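Local coordinates for protein ferritin light chain (Trichoplusia ni, PDB 1Z6O) that stores iron in soluble, non-toxic form as the light chain of a secreted 24-subunit ferritin, where it is thought to promote nucleation of the ferrihydrite core, at residues Y44-Y55 and T132-I143. Numbering follows the deposited sequence.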
loop_
_atom_site.group_PDB
_atom_site.type_symbol
_atom_site.label_atom_id
_atom_site.label_comp_id
_atom_site.label_asym_id
_atom_site.label_seq_id
_atom_site.Cartn_x
_atom_site.Cartn_y
_atom_site.Cartn_z
ATOM N N TYR A 44 -47.774 26.729 -9.814
ATOM C CA TYR A 44 -46.359 27.061 -9.596
ATOM C C TYR A 44 -45.483 26.109 -10.426
ATOM O O TYR A 44 -44.436 26.508 -10.940
ATOM C CB TYR A 44 -46.019 26.948 -8.098
ATOM C CG TYR A 44 -44.754 27.689 -7.676
ATOM C CD1 TYR A 44 -44.429 28.939 -8.225
ATOM C CD2 TYR A 44 -43.935 27.183 -6.669
ATOM C CE1 TYR A 44 -43.318 29.670 -7.764
ATOM C CE2 TYR A 44 -42.822 27.901 -6.202
ATOM C CZ TYR A 44 -42.525 29.142 -6.752
ATOM O OH TYR A 44 -41.433 29.853 -6.277
ATOM N N ALA A 45 -45.905 24.850 -10.561
ATOM C CA ALA A 45 -45.153 23.903 -11.391
ATOM C C ALA A 45 -45.234 24.407 -12.836
ATOM O O ALA A 45 -44.261 24.366 -13.586
ATOM C CB ALA A 45 -45.769 22.499 -11.303
ATOM N N LYS A 46 -46.411 24.885 -13.218
ATOM C CA LYS A 46 -46.626 25.388 -14.570
ATOM C C LYS A 46 -45.761 26.617 -14.858
ATOM O O LYS A 46 -45.230 26.768 -15.963
ATOM C CB LYS A 46 -48.109 25.722 -14.751
ATOM C CG LYS A 46 -48.470 26.333 -16.097
ATOM C CD LYS A 46 -49.959 26.665 -16.129
ATOM C CE LYS A 46 -50.295 27.602 -17.270
ATOM N NZ LYS A 46 -51.746 27.916 -17.281
ATOM N N LEU A 47 -45.625 27.499 -13.873
ATOM C CA LEU A 47 -44.791 28.692 -14.059
ATOM C C LEU A 47 -43.324 28.276 -14.248
ATOM O O LEU A 47 -42.627 28.816 -15.111
ATOM C CB LEU A 47 -44.919 29.633 -12.849
ATOM C CG LEU A 47 -44.087 30.928 -12.872
ATOM C CD1 LEU A 47 -44.432 31.771 -14.106
ATOM C CD2 LEU A 47 -44.370 31.722 -11.588
ATOM N N HIS A 48 -42.850 27.316 -13.453
ATOM C CA HIS A 48 -41.464 26.868 -13.608
ATOM C C HIS A 48 -41.269 26.213 -14.970
ATOM O O HIS A 48 -40.232 26.378 -15.600
ATOM C CB HIS A 48 -41.063 25.861 -12.517
ATOM C CG HIS A 48 -40.679 26.499 -11.216
ATOM N ND1 HIS A 48 -41.605 26.870 -10.264
ATOM C CD2 HIS A 48 -39.464 26.848 -10.720
ATOM C CE1 HIS A 48 -40.977 27.419 -9.235
ATOM N NE2 HIS A 48 -39.679 27.418 -9.489
ATOM N N LEU A 49 -42.265 25.460 -15.419
ATOM C CA LEU A 49 -42.161 24.781 -16.711
ATOM C C LEU A 49 -42.016 25.803 -17.839
ATOM O O LEU A 49 -41.143 25.683 -18.704
ATOM C CB LEU A 49 -43.410 23.913 -16.933
ATOM C CG LEU A 49 -43.535 23.191 -18.280
ATOM C CD1 LEU A 49 -42.305 22.293 -18.521
ATOM C CD2 LEU A 49 -44.823 22.355 -18.269
ATOM N N GLU A 50 -42.877 26.814 -17.829
ATOM C CA GLU A 50 -42.832 27.858 -18.846
ATOM C C GLU A 50 -41.508 28.607 -18.783
ATOM O O GLU A 50 -40.879 28.856 -19.814
ATOM C CB GLU A 50 -43.994 28.848 -18.648
ATOM C CG GLU A 50 -45.355 28.165 -18.802
ATOM C CD GLU A 50 -46.536 29.024 -18.347
ATOM O OE1 GLU A 50 -46.339 29.938 -17.509
ATOM O OE2 GLU A 50 -47.668 28.758 -18.815
ATOM N N ARG A 51 -41.078 28.978 -17.583
ATOM C CA ARG A 51 -39.815 29.699 -17.476
ATOM C C ARG A 51 -38.624 28.836 -17.883
ATOM O O ARG A 51 -37.656 29.371 -18.430
ATOM C CB ARG A 51 -39.592 30.237 -16.055
ATOM C CG ARG A 51 -40.531 31.369 -15.665
ATOM C CD ARG A 51 -40.457 32.546 -16.643
ATOM N NE ARG A 51 -41.333 33.630 -16.202
ATOM C CZ ARG A 51 -41.942 34.486 -17.015
ATOM N NH1 ARG A 51 -41.776 34.393 -18.330
ATOM N NH2 ARG A 51 -42.731 35.428 -16.511
ATOM N N SER A 52 -38.672 27.521 -17.632
ATOM C CA SER A 52 -37.529 26.695 -18.024
ATOM C C SER A 52 -37.302 26.817 -19.525
ATOM O O SER A 52 -36.161 26.937 -19.975
ATOM C CB SER A 52 -37.702 25.209 -17.633
ATOM O OG SER A 52 -38.682 24.545 -18.413
ATOM N N TYR A 53 -38.378 26.798 -20.304
ATOM C CA TYR A 53 -38.232 26.926 -21.751
ATOM C C TYR A 53 -37.896 28.363 -22.185
ATOM O O TYR A 53 -37.185 28.549 -23.169
ATOM C CB TYR A 53 -39.477 26.357 -22.468
ATOM C CG TYR A 53 -39.362 24.847 -22.627
ATOM C CD1 TYR A 53 -40.171 23.964 -21.895
ATOM C CD2 TYR A 53 -38.406 24.304 -23.485
ATOM C CE1 TYR A 53 -40.024 22.571 -22.027
ATOM C CE2 TYR A 53 -38.249 22.925 -23.618
ATOM C CZ TYR A 53 -39.057 22.068 -22.895
ATOM O OH TYR A 53 -38.894 20.714 -23.072
ATOM N N ASP A 54 -38.367 29.378 -21.457
ATOM C CA ASP A 54 -37.988 30.764 -21.793
ATOM C C ASP A 54 -36.462 30.902 -21.611
ATOM O O ASP A 54 -35.763 31.468 -22.451
ATOM C CB ASP A 54 -38.643 31.795 -20.850
ATOM C CG ASP A 54 -40.135 31.961 -21.086
ATOM O OD1 ASP A 54 -40.589 31.719 -22.221
ATOM O OD2 ASP A 54 -40.851 32.354 -20.136
ATOM N N TYR A 55 -35.953 30.406 -20.488
ATOM C CA TYR A 55 -34.516 30.487 -20.211
ATOM C C TYR A 55 -33.718 29.686 -21.243
ATOM O O TYR A 55 -32.611 30.069 -21.627
ATOM C CB TYR A 55 -34.217 29.952 -18.803
ATOM C CG TYR A 55 -34.803 30.805 -17.687
ATOM C CD1 TYR A 55 -35.231 30.220 -16.502
ATOM C CD2 TYR A 55 -34.896 32.197 -17.811
ATOM C CE1 TYR A 55 -35.739 30.995 -15.450
ATOM C CE2 TYR A 55 -35.403 32.988 -16.761
ATOM C CZ TYR A 55 -35.818 32.369 -15.585
ATOM O OH TYR A 55 -36.303 33.114 -14.527
ATOM N N THR A 132 -37.996 37.938 -13.713
ATOM C CA THR A 132 -38.667 36.640 -13.660
ATOM C C THR A 132 -38.310 35.865 -12.393
ATOM O O THR A 132 -39.140 35.115 -11.882
ATOM C CB THR A 132 -38.366 35.770 -14.919
ATOM O OG1 THR A 132 -36.958 35.567 -15.044
ATOM C CG2 THR A 132 -38.888 36.455 -16.174
ATOM N N GLN A 133 -37.092 36.031 -11.876
ATOM C CA GLN A 133 -36.735 35.340 -10.634
ATOM C C GLN A 133 -37.480 36.000 -9.463
ATOM O O GLN A 133 -37.937 35.310 -8.556
ATOM C CB GLN A 133 -35.211 35.352 -10.409
ATOM C CG GLN A 133 -34.457 34.417 -11.390
ATOM C CD GLN A 133 -34.729 32.941 -11.113
ATOM O OE1 GLN A 133 -35.089 32.164 -12.009
ATOM N NE2 GLN A 133 -34.553 32.551 -9.874
ATOM N N LYS A 134 -37.622 37.326 -9.483
ATOM C CA LYS A 134 -38.380 37.993 -8.419
ATOM C C LYS A 134 -39.839 37.526 -8.466
ATOM O O LYS A 134 -40.485 37.377 -7.427
ATOM C CB LYS A 134 -38.342 39.518 -8.569
ATOM C CG LYS A 134 -36.996 40.145 -8.188
ATOM C CD LYS A 134 -37.094 41.684 -8.181
ATOM C CE LYS A 134 -35.736 42.306 -7.835
ATOM N NZ LYS A 134 -35.825 43.790 -7.638
ATOM N N GLU A 135 -40.361 37.307 -9.670
ATOM C CA GLU A 135 -41.742 36.835 -9.797
ATOM C C GLU A 135 -41.857 35.423 -9.208
ATOM O O GLU A 135 -42.818 35.121 -8.501
ATOM C CB GLU A 135 -42.198 36.839 -11.269
ATOM C CG GLU A 135 -43.597 36.222 -11.457
ATOM C CD GLU A 135 -44.073 36.209 -12.912
ATOM O OE1 GLU A 135 -43.313 35.773 -13.807
ATOM O OE2 GLU A 135 -45.223 36.626 -13.156
ATOM N N LEU A 136 -40.890 34.549 -9.492
ATOM C CA LEU A 136 -40.931 33.198 -8.915
ATOM C C LEU A 136 -40.861 33.284 -7.387
ATOM O O LEU A 136 -41.542 32.537 -6.674
ATOM C CB LEU A 136 -39.752 32.352 -9.414
ATOM C CG LEU A 136 -39.822 31.858 -10.864
ATOM C CD1 LEU A 136 -38.461 31.303 -11.294
ATOM C CD2 LEU A 136 -40.895 30.776 -10.972
ATOM N N ALA A 137 -40.028 34.191 -6.887
ATOM C CA ALA A 137 -39.856 34.348 -5.443
ATOM C C ALA A 137 -41.114 34.896 -4.777
ATOM O O ALA A 137 -41.516 34.419 -3.717
ATOM C CB ALA A 137 -38.656 35.269 -5.148
ATOM N N GLU A 138 -41.738 35.899 -5.388
ATOM C CA GLU A 138 -42.943 36.472 -4.799
ATOM C C GLU A 138 -44.120 35.508 -4.902
ATOM O O GLU A 138 -45.034 35.548 -4.074
ATOM C CB GLU A 138 -43.256 37.831 -5.443
ATOM C CG GLU A 138 -42.202 38.875 -5.022
ATOM C CD GLU A 138 -42.423 40.248 -5.621
ATOM O OE1 GLU A 138 -43.235 40.364 -6.559
ATOM O OE2 GLU A 138 -41.770 41.213 -5.161
ATOM N N ARG A 139 -44.105 34.640 -5.907
ATOM C CA ARG A 139 -45.172 33.650 -6.022
ATOM C C ARG A 139 -44.998 32.670 -4.848
ATOM O O ARG A 139 -45.978 32.230 -4.255
ATOM C CB ARG A 139 -45.090 32.900 -7.357
ATOM C CG ARG A 139 -46.224 31.876 -7.564
ATOM C CD ARG A 139 -47.582 32.560 -7.777
ATOM N NE ARG A 139 -47.654 33.227 -9.079
ATOM C CZ ARG A 139 -47.850 32.602 -10.241
ATOM N NH1 ARG A 139 -48.006 31.276 -10.290
ATOM N NH2 ARG A 139 -47.879 33.309 -11.361
ATOM N N ALA A 140 -43.759 32.318 -4.502
ATOM C CA ALA A 140 -43.564 31.422 -3.361
ATOM C C ALA A 140 -44.062 32.105 -2.080
ATOM O O ALA A 140 -44.656 31.456 -1.227
ATOM C CB ALA A 140 -42.077 31.031 -3.206
ATOM N N PHE A 141 -43.811 33.406 -1.939
ATOM C CA PHE A 141 -44.274 34.142 -0.752
ATOM C C PHE A 141 -45.806 34.083 -0.683
ATOM O O PHE A 141 -46.394 33.930 0.384
ATOM C CB PHE A 141 -43.862 35.620 -0.829
ATOM C CG PHE A 141 -42.441 35.904 -0.375
ATOM C CD1 PHE A 141 -41.498 34.880 -0.258
ATOM C CD2 PHE A 141 -42.056 37.214 -0.074
ATOM C CE1 PHE A 141 -40.174 35.159 0.156
ATOM C CE2 PHE A 141 -40.744 37.506 0.338
ATOM C CZ PHE A 141 -39.800 36.469 0.451
ATOM N N TYR A 142 -46.439 34.226 -1.836
ATOM C CA TYR A 142 -47.900 34.201 -1.928
ATOM C C TYR A 142 -48.476 32.839 -1.508
ATOM O O TYR A 142 -49.417 32.763 -0.720
ATOM C CB TYR A 142 -48.307 34.523 -3.366
ATOM C CG TYR A 142 -49.794 34.510 -3.597
ATOM C CD1 TYR A 142 -50.595 35.554 -3.145
ATOM C CD2 TYR A 142 -50.403 33.449 -4.263
ATOM C CE1 TYR A 142 -51.972 35.546 -3.351
ATOM C CE2 TYR A 142 -51.780 33.426 -4.475
ATOM C CZ TYR A 142 -52.557 34.480 -4.016
ATOM O OH TYR A 142 -53.917 34.473 -4.225
ATOM N N ILE A 143 -47.918 31.756 -2.033
ATOM C CA ILE A 143 -48.409 30.423 -1.678
ATOM C C ILE A 143 -48.175 30.151 -0.191
ATOM O O ILE A 143 -49.019 29.556 0.494
ATOM C CB ILE A 143 -47.705 29.344 -2.528
ATOM C CG1 ILE A 143 -47.992 29.607 -4.011
ATOM C CG2 ILE A 143 -48.205 27.940 -2.148
ATOM C CD1 ILE A 143 -47.181 28.699 -4.950
HETATM O O HOH W 1 -41.307 34.076 -13.455
#
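Helices 44-55 and 132-143 run antiparallel at 172°, their axes 11.3 Å apart, with Y44 level with R139, L47 with L136 and R51 with T132; they belong to the four-helix bundle of the ferritin fold. Knobs-into-holes packing is met from both sides: Y44 sits among L136, R139, A140 and I143, and L136 among Y44, L47, H48 and Y55. Y44 OH donates to L136 O at 2.7 Å, above the carbonyl plane and on the face opposite A140 N; chi1 of -161° turns the ring across the interface, and I143 CD1 lies over it. Replacing Y44 with an alanine would probably cost L136 O its second donor and open a gap beside A140 and I143. L136 CD2 makes a CH-pi contact over one face of the H48 imidazole, 3.9 Å from its centroid, and H48 ND1 is tied to Y44 O. F167 of helix 157-190 meets the rings of Y44 and H48. Y55 OH and T132 OG1 share a 2.6 Å hydrogen bond. T132 CG2 lies over the R51 guanidinium, whose NH1 pairs with D54 and whose NH2 gives E135 OE1 a nearly straight, in-plane bond (2.8 Å, 171°) on the syn lone pair; one water joins R51 NE, T132 O and E135 OE1.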